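Local coordinates for putative cytoplasmic protein (Salmonella enterica subsp. enterica serovar Typhimurium, PDB 4IQN) that is of unknown function but belongs to the DUF5066 family and is presumed to be a cytoplasmic protein, at residues T25-A29 and E30-R34; T76-K79 and S80-N83; T183-D186 and L187-P190. All coordinates share one frame; numbering follows the deposited sequence.

Contact 1 (T25-A29 and E30-R34)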
loop_
_atom_site.group_PDB
_atom_site.type_symbol
_atom_site.label_atom_id
_atom_site.label_comp_id
_atom_site.label_asym_id
_atom_site.label_seq_id
_atom_site.Cartn_x
_atom_site.Cartn_y
_atom_site.Cartn_z
ATOM N N THR A 25 -6.486 -14.495 -13.442
ATOM C CA THR A 25 -7.549 -15.003 -12.561
ATOM C C THR A 25 -8.371 -13.847 -11.988
ATOM O O THR A 25 -8.139 -13.389 -10.869
ATOM C CB THR A 25 -6.959 -15.864 -11.413
ATOM O OG1 THR A 25 -5.933 -15.124 -10.692
ATOM C CG2 THR A 25 -6.345 -17.119 -11.977
ATOM N N PRO A 26 -9.330 -13.347 -12.758
ATOM C CA PRO A 26 -10.145 -12.264 -12.213
ATOM C C PRO A 26 -11.017 -12.742 -11.090
ATOM O O PRO A 26 -11.453 -13.910 -11.107
ATOM C CB PRO A 26 -11.039 -11.870 -13.395
ATOM C CG PRO A 26 -11.102 -13.077 -14.218
ATOM C CD PRO A 26 -9.740 -13.694 -14.120
HETATM N N MSE A 27 -11.273 -11.846 -10.137
HETATM C CA MSE A 27 -12.339 -12.043 -9.155
HETATM C C MSE A 27 -13.591 -11.660 -9.860
HETATM O O MSE A 27 -13.557 -10.783 -10.725
HETATM C CB MSE A 27 -12.158 -11.160 -7.917
HETATM C CG MSE A 27 -11.115 -11.798 -7.041
HETATM SE SE MSE A 27 -10.933 -10.972 -5.270
HETATM C CE MSE A 27 -12.606 -10.051 -4.865
ATOM N N SER A 28 -14.716 -12.297 -9.524
ATOM C CA SER A 28 -15.981 -11.888 -10.133
ATOM C C SER A 28 -16.454 -10.556 -9.502
ATOM O O SER A 28 -15.995 -10.152 -8.423
ATOM C CB SER A 28 -17.062 -12.949 -9.943
ATOM O OG SER A 28 -17.314 -13.104 -8.558
ATOM N N ALA A 29 -17.355 -9.893 -10.207
ATOM C CA ALA A 29 -18.041 -8.681 -9.728
ATOM C C ALA A 29 -18.661 -8.876 -8.354
ATOM O O ALA A 29 -18.570 -7.994 -7.492
ATOM C CB ALA A 29 -19.120 -8.270 -10.720
ATOM N N GLU A 30 -19.319 -10.022 -8.173
ATOM C CA GLU A 30 -19.989 -10.343 -6.912
ATOM C C GLU A 30 -18.989 -10.391 -5.755
ATOM O O GLU A 30 -19.205 -9.746 -4.736
ATOM C CB GLU A 30 -20.751 -11.668 -7.052
ATOM C CG GLU A 30 -21.796 -11.942 -6.005
ATOM C CD GLU A 30 -22.939 -12.817 -6.557
ATOM O OE1 GLU A 30 -22.878 -13.214 -7.745
ATOM O OE2 GLU A 30 -23.902 -13.107 -5.809
ATOM N N GLU A 31 -17.881 -11.122 -5.939
ATOM C CA GLU A 31 -16.824 -11.223 -4.927
ATOM C C GLU A 31 -16.242 -9.829 -4.606
ATOM O O GLU A 31 -16.031 -9.460 -3.436
ATOM C CB GLU A 31 -15.685 -12.100 -5.445
ATOM C CG GLU A 31 -16.034 -13.563 -5.631
ATOM C CD GLU A 31 -14.863 -14.392 -6.165
ATOM O OE1 GLU A 31 -14.309 -15.198 -5.392
ATOM O OE2 GLU A 31 -14.474 -14.246 -7.341
ATOM N N ILE A 32 -15.978 -9.057 -5.652
ATOM C CA ILE A 32 -15.399 -7.725 -5.488
ATOM C C ILE A 32 -16.363 -6.823 -4.738
ATOM O O ILE A 32 -15.942 -6.083 -3.879
ATOM C CB ILE A 32 -14.955 -7.145 -6.839
ATOM C CG1 ILE A 32 -13.785 -7.991 -7.338
ATOM C CG2 ILE A 32 -14.492 -5.720 -6.696
ATOM C CD1 ILE A 32 -13.475 -7.833 -8.794
ATOM N N SER A 33 -17.659 -6.953 -5.002
ATOM C CA SER A 33 -18.684 -6.142 -4.321
ATOM C C SER A 33 -18.765 -6.325 -2.824
ATOM O O SER A 33 -19.176 -5.405 -2.125
ATOM C CB SER A 33 -20.065 -6.473 -4.873
ATOM O OG SER A 33 -20.194 -5.889 -6.132
ATOM N N ARG A 34 -18.428 -7.518 -2.338
ATOM C CA ARG A 34 -18.474 -7.827 -0.903
ATOM C C ARG A 34 -17.280 -7.242 -0.132
ATOM O O ARG A 34 -17.305 -7.177 1.107
ATOM C CB ARG A 34 -18.442 -9.348 -0.639
ATOM C CG ARG A 34 -19.398 -10.238 -1.414
ATOM C CD ARG A 34 -18.957 -11.705 -1.280
ATOM N NE ARG A 34 -19.057 -12.217 0.096
ATOM C CZ ARG A 34 -18.048 -12.514 0.934
ATOM N NH1 ARG A 34 -16.766 -12.337 0.613
ATOM N NH2 ARG A 34 -18.337 -12.986 2.145
#
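S28 turns OG into the space between its own backbone N and carbonyl carbon (chi1 63°), while E31 sets CG beside its N and then runs out extended, bringing its carboxylate back to the backbone N of S28. There E31 OE2 accepts the S28 N-H, 2.9 Å from N to OE2 and nearly straight at 168°, on the anti lone pair, the one turned away from OE1. In exchange, E31 N gives a weak bond to S28 OG, 3.3 Å from N to OG, and the same hydroxyl donates weakly to OE2. This reciprocal pair is a capping box, with S28 as N-cap of helix 29-34. R63 adds a long, weak ion pair to E31 OE2. The first turn continues with I32 N donating to S28 O (3.0 Å between N and O). A29 O takes two donors from opposite faces of its plane, S33 N at 2.8 Å and S33 OG at 3.0 Å. M27, a selenomethionine, is bent at chi3 (23°) and brings CE against I32 CG1, at 3.4 Å tighter than ordinary carbon contact. The two side chains cross at a slant, M27 buried against L35, L59 and R63, I32 reaching A60.

Contact 2 (T76-K79 and S80-N83); sequences TLQK and SIDN
S80 closes a turn and I81 follows it, S80 set against the carbonyl of L77 and I81 alongside the base of Q78. The CB of S80 sits 3.4 Å from L77 O, and S80 N donates to that same oxygen at 3.0 Å from N to O. The donor stands above the L77 carbonyl plane, 57° out of it, rather than on a lone pair. With OG anti to its carbonyl carbon (chi1 -73°), S80 turns its hydroxyl back along the chain, where one water bridges it to T76 O, 2.7 Å from S80 OG and from T76 O alike. T76 O also accepts from K79 N, and so takes two donors. The bonds from K79 N to T76 O and from S80 N to L77 O make two overlapping type I turns, which carry the chain round before it extends at I81 and D82 on the way to strand 86-87. I81 places CG1 beside its own N, chi1 -62°, and stretches onward, so that CG1 lies 3.9 Å from Q78 O and CD1 lies 4.0 Å from Q78 CA. The rest of the Q78 side chain heads elsewhere, its NE2 bonded to R63 O and I74 O. A second water bridges the backbone, donating to Q78 O at 3.1 Å and to I81 O at 3.0 Å. L77, buried, meets S80 and I81 through its carbonyl oxygen, while its side chain goes to I126 and L55. S80 and I81 both touch I87 of the strand that follows, and T76 OG1 is tied to D129 OD1.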
loop_
_atom_site.group_PDB
_atom_site.type_symbol
_atom_site.label_atom_id
_atom_site.label_comp_id
_atom_site.label_asym_id
_atom_site.label_seq_id
_atom_site.Cartn_x
_atom_site.Cartn_y
_atom_site.Cartn_z
ATOM N N THR A 76 0.262 -10.050 -1.600
ATOM C CA THR A 76 0.300 -10.106 -0.149
ATOM C C THR A 76 -1.047 -9.736 0.493
ATOM O O THR A 76 -1.464 -10.341 1.514
ATOM C CB THR A 76 1.414 -9.171 0.376
ATOM O OG1 THR A 76 2.697 -9.657 -0.074
ATOM C CG2 THR A 76 1.403 -9.092 1.888
ATOM N N LEU A 77 -1.720 -8.747 -0.079
ATOM C CA LEU A 77 -2.929 -8.213 0.543
ATOM C C LEU A 77 -4.015 -9.275 0.598
ATOM O O LEU A 77 -4.918 -9.229 1.466
ATOM C CB LEU A 77 -3.418 -6.970 -0.180
ATOM C CG LEU A 77 -3.922 -7.109 -1.612
ATOM C CD1 LEU A 77 -5.417 -7.471 -1.669
ATOM C CD2 LEU A 77 -3.624 -5.811 -2.387
ATOM N N GLN A 78 -3.946 -10.240 -0.306
ATOM C CA GLN A 78 -4.991 -11.292 -0.346
ATOM C C GLN A 78 -4.907 -12.247 0.866
ATOM O O GLN A 78 -5.873 -12.923 1.197
ATOM C CB GLN A 78 -4.959 -12.037 -1.694
ATOM C CG GLN A 78 -5.193 -11.054 -2.842
ATOM C CD GLN A 78 -5.160 -11.655 -4.209
ATOM O OE1 GLN A 78 -5.901 -12.580 -4.511
ATOM N NE2 GLN A 78 -4.340 -11.088 -5.077
ATOM N N LYS A 79 -3.747 -12.286 1.514
ATOM C CA LYS A 79 -3.545 -13.031 2.723
ATOM C C LYS A 79 -4.330 -12.409 3.890
ATOM O O LYS A 79 -4.484 -13.058 4.925
ATOM C CB LYS A 79 -2.048 -13.117 3.062
ATOM C CG LYS A 79 -1.210 -14.039 2.145
ATOM C CD LYS A 79 0.300 -13.898 2.424
ATOM C CE LYS A 79 1.146 -14.581 1.350
ATOM N NZ LYS A 79 2.468 -15.022 1.865
ATOM N N SER A 80 -4.824 -11.175 3.724
ATOM C CA SER A 80 -5.500 -10.438 4.808
ATOM C C SER A 80 -7.031 -10.462 4.717
ATOM O O SER A 80 -7.705 -9.913 5.568
ATOM C CB SER A 80 -5.013 -8.973 4.866
ATOM O OG SER A 80 -3.712 -8.901 5.385
ATOM N N ILE A 81 -7.561 -11.089 3.677
ATOM C CA ILE A 81 -8.989 -11.083 3.396
ATOM C C ILE A 81 -9.637 -12.197 4.207
ATOM O O ILE A 81 -9.272 -13.347 4.050
ATOM C CB ILE A 81 -9.270 -11.323 1.894
ATOM C CG1 ILE A 81 -8.660 -10.206 1.032
ATOM C CG2 ILE A 81 -10.768 -11.377 1.640
ATOM C CD1 ILE A 81 -8.917 -10.344 -0.452
ATOM N N ASP A 82 -10.604 -11.859 5.053
ATOM C CA ASP A 82 -11.344 -12.864 5.806
ATOM C C ASP A 82 -12.564 -13.419 5.055
ATOM O O ASP A 82 -12.817 -13.022 3.932
ATOM C CB ASP A 82 -11.704 -12.344 7.214
ATOM C CG ASP A 82 -12.809 -11.293 7.238
ATOM O OD1 ASP A 82 -13.598 -11.208 6.312
ATOM O OD2 ASP A 82 -12.891 -10.561 8.260
ATOM N N ASN A 83 -13.277 -14.361 5.699
ATOM C CA ASN A 83 -14.538 -14.925 5.237
ATOM C C ASN A 83 -15.660 -13.987 4.858
ATOM O O ASN A 83 -16.454 -14.273 3.940
ATOM C CB ASN A 83 -15.103 -15.805 6.354
ATOM C CG ASN A 83 -14.525 -17.156 6.328
ATOM O OD1 ASN A 83 -13.771 -17.485 5.416
ATOM N ND2 ASN A 83 -14.859 -17.966 7.322
HETATM O O HOH W 1 -1.477 -9.012 3.874
HETATM O O HOH W 2 -6.776 -14.814 3.445
#

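Contact 3 (T183-D186 and L187-P190); sequences TEED and LHLP
L187 folds its side chain back over the preceding turn: CG stands anti to the carbonyl carbon (chi1 -57°) and so comes to 3.7 Å from T183 O, while CB, placed by the backbone, lies 3.6 Å from E184 O. The L187 N-H bonds to E184 O at 3.1 Å from N to O, coming from well above the carbonyl plane. D186 has the same kind of first torsion, chi1 -63°, and its carboxylate swings back to the start of the turn, where T183 N reaches OD2 at 3.0 Å on a nearly straight line (171°), on the anti side and somewhat out of the carboxylate plane. T183 OG1 in turn accepts from E185 N, 3.2 Å from N to OG1, an ST turn that opens the 3-10 segment 184-186. Past L187 the chain makes an inverse gamma turn centred on H188, closed by a weak bond from L189 N to L187 O, and L189 is the N-cap of helix 190-207. One water joins the two turns, donating to E185 O at 2.7 Å and accepting from H188 N at 2.9 Å. L189 brings CD2 to 3.5 Å from D186 O. Its side chain also rests on I6, while buried L187 is covered by M4, S175 and F182.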
loop_
_atom_site.group_PDB
_atom_site.type_symbol
_atom_site.label_atom_id
_atom_site.label_comp_id
_atom_site.label_asym_id
_atom_site.label_seq_id
_atom_site.Cartn_x
_atom_site.Cartn_y
_atom_site.Cartn_z
ATOM N N THR A 183 7.108 7.960 -20.849
ATOM C CA THR A 183 8.177 7.718 -19.891
ATOM C C THR A 183 7.863 8.437 -18.586
ATOM O O THR A 183 6.879 9.177 -18.484
ATOM C CB THR A 183 9.577 8.214 -20.366
ATOM O OG1 THR A 183 9.623 9.637 -20.370
ATOM C CG2 THR A 183 9.929 7.699 -21.737
ATOM N N GLU A 184 8.751 8.242 -17.615
ATOM C CA GLU A 184 8.682 8.906 -16.310
ATOM C C GLU A 184 8.612 10.428 -16.445
ATOM O O GLU A 184 8.043 11.115 -15.584
ATOM C CB GLU A 184 9.916 8.513 -15.432
ATOM C CG GLU A 184 10.211 7.025 -15.284
ATOM C CD GLU A 184 11.049 6.410 -16.419
ATOM O OE1 GLU A 184 11.630 7.179 -17.211
ATOM O OE2 GLU A 184 11.111 5.155 -16.528
ATOM N N GLU A 185 9.202 10.982 -17.509
ATOM C CA GLU A 185 9.212 12.435 -17.701
ATOM C C GLU A 185 7.838 13.007 -18.015
ATOM O O GLU A 185 7.629 14.211 -17.851
ATOM C CB GLU A 185 10.213 12.840 -18.827
ATOM C CG GLU A 185 11.667 12.487 -18.527
ATOM C CD GLU A 185 12.179 12.970 -17.159
ATOM O OE1 GLU A 185 11.845 14.104 -16.766
ATOM O OE2 GLU A 185 12.927 12.216 -16.472
ATOM N N ASP A 186 6.891 12.133 -18.411
ATOM C CA ASP A 186 5.528 12.530 -18.711
ATOM C C ASP A 186 4.612 12.462 -17.496
ATOM O O ASP A 186 3.439 12.782 -17.601
ATOM C CB ASP A 186 4.961 11.601 -19.791
ATOM C CG ASP A 186 5.724 11.706 -21.099
ATOM O OD1 ASP A 186 5.895 12.845 -21.566
ATOM O OD2 ASP A 186 6.155 10.682 -21.668
ATOM N N LEU A 187 5.144 12.043 -16.362
ATOM C CA LEU A 187 4.301 11.757 -15.170
ATOM C C LEU A 187 4.376 12.803 -14.066
ATOM O O LEU A 187 3.963 12.557 -12.945
ATOM C CB LEU A 187 4.614 10.366 -14.648
ATOM C CG LEU A 187 4.431 9.227 -15.669
ATOM C CD1 LEU A 187 4.818 7.884 -15.069
ATOM C CD2 LEU A 187 3.015 9.206 -16.184
ATOM N N HIS A 188 4.881 13.983 -14.375
ATOM C CA HIS A 188 4.872 15.093 -13.414
ATOM C C HIS A 188 3.586 15.893 -13.600
ATOM O O HIS A 188 3.579 16.988 -14.131
ATOM C CB HIS A 188 6.111 15.983 -13.564
ATOM C CG HIS A 188 7.375 15.325 -13.151
ATOM N ND1 HIS A 188 8.103 14.512 -13.996
ATOM C CD2 HIS A 188 8.051 15.354 -11.975
ATOM C CE1 HIS A 188 9.171 14.066 -13.356
ATOM N NE2 HIS A 188 9.162 14.564 -12.133
ATOM N N LEU A 189 2.455 15.305 -13.195
ATOM C CA LEU A 189 1.172 15.890 -13.477
ATOM C C LEU A 189 0.722 16.774 -12.305
ATOM O O LEU A 189 0.802 16.348 -11.143
ATOM C CB LEU A 189 0.146 14.786 -13.735
ATOM C CG LEU A 189 0.509 13.735 -14.787
ATOM C CD1 LEU A 189 -0.643 12.788 -14.958
ATOM C CD2 LEU A 189 0.804 14.436 -16.067
ATOM N N PRO A 190 0.238 18.000 -12.602
ATOM C CA PRO A 190 -0.137 18.929 -11.527
ATOM C C PRO A 190 -1.258 18.383 -10.692
ATOM O O PRO A 190 -1.310 18.654 -9.501
ATOM C CB PRO A 190 -0.555 20.195 -12.252
ATOM C CG PRO A 190 -0.624 19.847 -13.682
ATOM C CD PRO A 190 0.257 18.678 -13.909
HETATM O O HOH W 3 5.472 15.519 -16.821
#

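Contacts 1 and 2 are neighbours, their centres 14 Å apart, and they touch directly: R34 NH2, at the end of the 30-34 segment, probably hydrogen-bonds to N83 O, 2.9 Å away. R63 faces both of them, and on the side of contact 1 it bonds to the carbonyls of T25 and P26. Contact 3 stands well apart, about 32 Å from contact 1 and 33 Å from contact 2 between centres; it lies across the chain's centre from contact 2, with nearest atoms about 20 Å apart. Contacts 1 and 3 each lie at the start of a helix, whereas contact 2 leads into a strand. No active site or ligand is known to which the three could be related.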